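Local atomic coordinates of D-alanyl transferase DltD (Enterococcus faecium TX0133A04, PDB entry 6PFX), a protein that probably transfers D-alanine onto lipoteichoic acid during Gram-positive cell-wall biogenesis. Residues D379-S383 with K384-H388. Sequence-based numbering, arbitrary orientation.
Sequences DAFFS and KSWQH
S383 caps the short helix 384-388: its OG takes the backbone N-H of W386 at 3.1 Å, a nearly straight bond. The same hydroxyl donates a hydrogen bond to A380 O, with OG 2.7 Å from that oxygen and lying in the carbonyl plane. With chi1 at 71°, OG sits between the backbone N and the carbonyl carbon, and from there it can serve both partners, tying the 3-10 turn 379-382 to the first turn of the helix. A380 O also accepts from S383 N. The helix opens with Q387 N hydrogen-bonded to S383 O at 3.1 Å.

Next come the aromatic rings. F381 and W386 form a T-shaped pair, planes at 87° and centroids of the phenyl and the five-membered ring 4.6 Å apart. The phenyl edge leads with CD1, which stands over the middle of the indole face, 3.3 Å from W386 CE2; CE1 follows above the six-membered half. W386 has CG anti to its own N (chi1 178°), which lays the indole back against the 3-10 turn.

Outside the pair, W386 NE1 hydrogen-bonds to Q321 OE1 and K317 makes a cation-pi contact with the indole, both from helix 308-323. Helix 271-284 supplies S273, hydrogen-bonded to F381 O and Q387 NE2, while F382 reaches Y142 and A139 of helix 138-147, so this C-terminal turn-and-helix packs against three helices.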
loop_
_atom_site.group_PDB
_atom_site.type_symbol
_atom_site.label_atom_id
_atom_site.label_comp_id
_atom_site.label_asym_id
_atom_site.label_seq_id
_atom_site.Cartn_x
_atom_site.Cartn_y
_atom_site.Cartn_z
ATOM N N ASP A 379 -7.567 -4.984 -19.385
ATOM C CA ASP A 379 -6.691 -3.850 -19.636
ATOM C C ASP A 379 -7.452 -2.540 -19.811
ATOM O O ASP A 379 -6.821 -1.480 -19.778
ATOM C CB ASP A 379 -5.808 -4.177 -20.842
ATOM C CG ASP A 379 -4.855 -5.342 -20.580
ATOM O OD1 ASP A 379 -4.234 -5.390 -19.500
ATOM O OD2 ASP A 379 -4.711 -6.211 -21.469
ATOM N N ALA A 380 -8.781 -2.570 -19.961
ATOM C CA ALA A 380 -9.546 -1.329 -19.963
ATOM C C ALA A 380 -9.285 -0.501 -18.711
ATOM O O ALA A 380 -9.510 0.714 -18.709
ATOM C CB ALA A 380 -11.051 -1.614 -20.035
ATOM N N PHE A 381 -8.880 -1.138 -17.610
ATOM C CA PHE A 381 -8.678 -0.373 -16.379
ATOM C C PHE A 381 -7.441 0.526 -16.439
ATOM O O PHE A 381 -7.242 1.331 -15.524
ATOM C CB PHE A 381 -8.645 -1.325 -15.176
ATOM C CG PHE A 381 -9.985 -1.915 -14.826
ATOM C CD1 PHE A 381 -11.003 -1.111 -14.317
ATOM C CD2 PHE A 381 -10.217 -3.282 -14.954
ATOM C CE1 PHE A 381 -12.216 -1.661 -13.984
ATOM C CE2 PHE A 381 -11.446 -3.824 -14.639
ATOM C CZ PHE A 381 -12.434 -3.017 -14.125
ATOM N N PHE A 382 -6.622 0.427 -17.500
ATOM C CA PHE A 382 -5.537 1.377 -17.752
ATOM C C PHE A 382 -6.016 2.654 -18.446
ATOM O O PHE A 382 -5.247 3.623 -18.531
ATOM C CB PHE A 382 -4.412 0.714 -18.592
ATOM C CG PHE A 382 -3.657 -0.357 -17.858
ATOM C CD1 PHE A 382 -3.015 -0.083 -16.651
ATOM C CD2 PHE A 382 -3.578 -1.633 -18.375
ATOM C CE1 PHE A 382 -2.327 -1.085 -15.959
ATOM C CE2 PHE A 382 -2.897 -2.633 -17.695
ATOM C CZ PHE A 382 -2.267 -2.351 -16.481
ATOM N N SER A 383 -7.264 2.682 -18.919
ATOM C CA SER A 383 -7.737 3.748 -19.788
ATOM C C SER A 383 -8.137 4.995 -19.017
ATOM O O SER A 383 -8.538 4.928 -17.848
ATOM C CB SER A 383 -8.962 3.296 -20.595
ATOM O OG SER A 383 -10.108 3.169 -19.768
ATOM N N LYS A 384 -8.072 6.135 -19.710
ATOM C CA LYS A 384 -8.568 7.380 -19.140
ATOM C C LYS A 384 -10.066 7.311 -18.893
ATOM O O LYS A 384 -10.575 7.958 -17.969
ATOM C CB LYS A 384 -8.210 8.565 -20.042
ATOM C CG LYS A 384 -6.721 8.871 -20.078
ATOM C CD LYS A 384 -6.391 10.286 -19.620
ATOM C CE LYS A 384 -4.887 10.505 -19.595
ATOM N NZ LYS A 384 -4.532 11.909 -19.247
ATOM N N SER A 385 -10.789 6.535 -19.698
ATOM C CA SER A 385 -12.212 6.361 -19.455
ATOM C C SER A 385 -12.451 5.819 -18.057
ATOM O O SER A 385 -13.295 6.329 -17.314
ATOM C CB SER A 385 -12.796 5.413 -20.485
ATOM O OG SER A 385 -14.161 5.144 -20.218
ATOM N N TRP A 386 -11.716 4.772 -17.683
ATOM C CA TRP A 386 -11.856 4.229 -16.338
ATOM C C TRP A 386 -11.455 5.255 -15.279
ATOM O O TRP A 386 -12.143 5.414 -14.260
ATOM C CB TRP A 386 -11.042 2.936 -16.190
ATOM C CG TRP A 386 -11.154 2.425 -14.776
ATOM C CD1 TRP A 386 -10.167 2.353 -13.838
ATOM C CD2 TRP A 386 -12.354 2.005 -14.126
ATOM N NE1 TRP A 386 -10.675 1.896 -12.646
ATOM C CE2 TRP A 386 -12.015 1.659 -12.800
ATOM C CE3 TRP A 386 -13.678 1.862 -14.545
ATOM C CZ2 TRP A 386 -12.958 1.195 -11.886
ATOM C CZ3 TRP A 386 -14.608 1.404 -13.644
ATOM C CH2 TRP A 386 -14.240 1.043 -12.333
ATOM N N GLN A 387 -10.340 5.955 -15.492
ATOM C CA GLN A 387 -9.897 6.957 -14.528
ATOM C C GLN A 387 -10.991 7.981 -14.249
ATOM O O GLN A 387 -11.155 8.432 -13.109
ATOM C CB GLN A 387 -8.628 7.636 -15.042
ATOM C CG GLN A 387 -7.427 6.714 -15.153
ATOM C CD GLN A 387 -6.275 7.332 -15.926
ATOM O OE1 GLN A 387 -6.052 8.539 -15.879
ATOM N NE2 GLN A 387 -5.544 6.503 -16.647
ATOM N N HIS A 388 -11.775 8.331 -15.272
ATOM C CA HIS A 388 -12.811 9.350 -15.163
ATOM C C HIS A 388 -14.206 8.779 -14.914
ATOM O O HIS A 388 -15.168 9.549 -14.818
ATOM C CB HIS A 388 -12.844 10.195 -16.448
ATOM C CG HIS A 388 -11.541 10.851 -16.787
ATOM N ND1 HIS A 388 -10.636 11.254 -15.829
ATOM C CD2 HIS A 388 -11.000 11.190 -17.981
ATOM C CE1 HIS A 388 -9.592 11.808 -16.418
ATOM N NE2 HIS A 388 -9.786 11.780 -17.723
#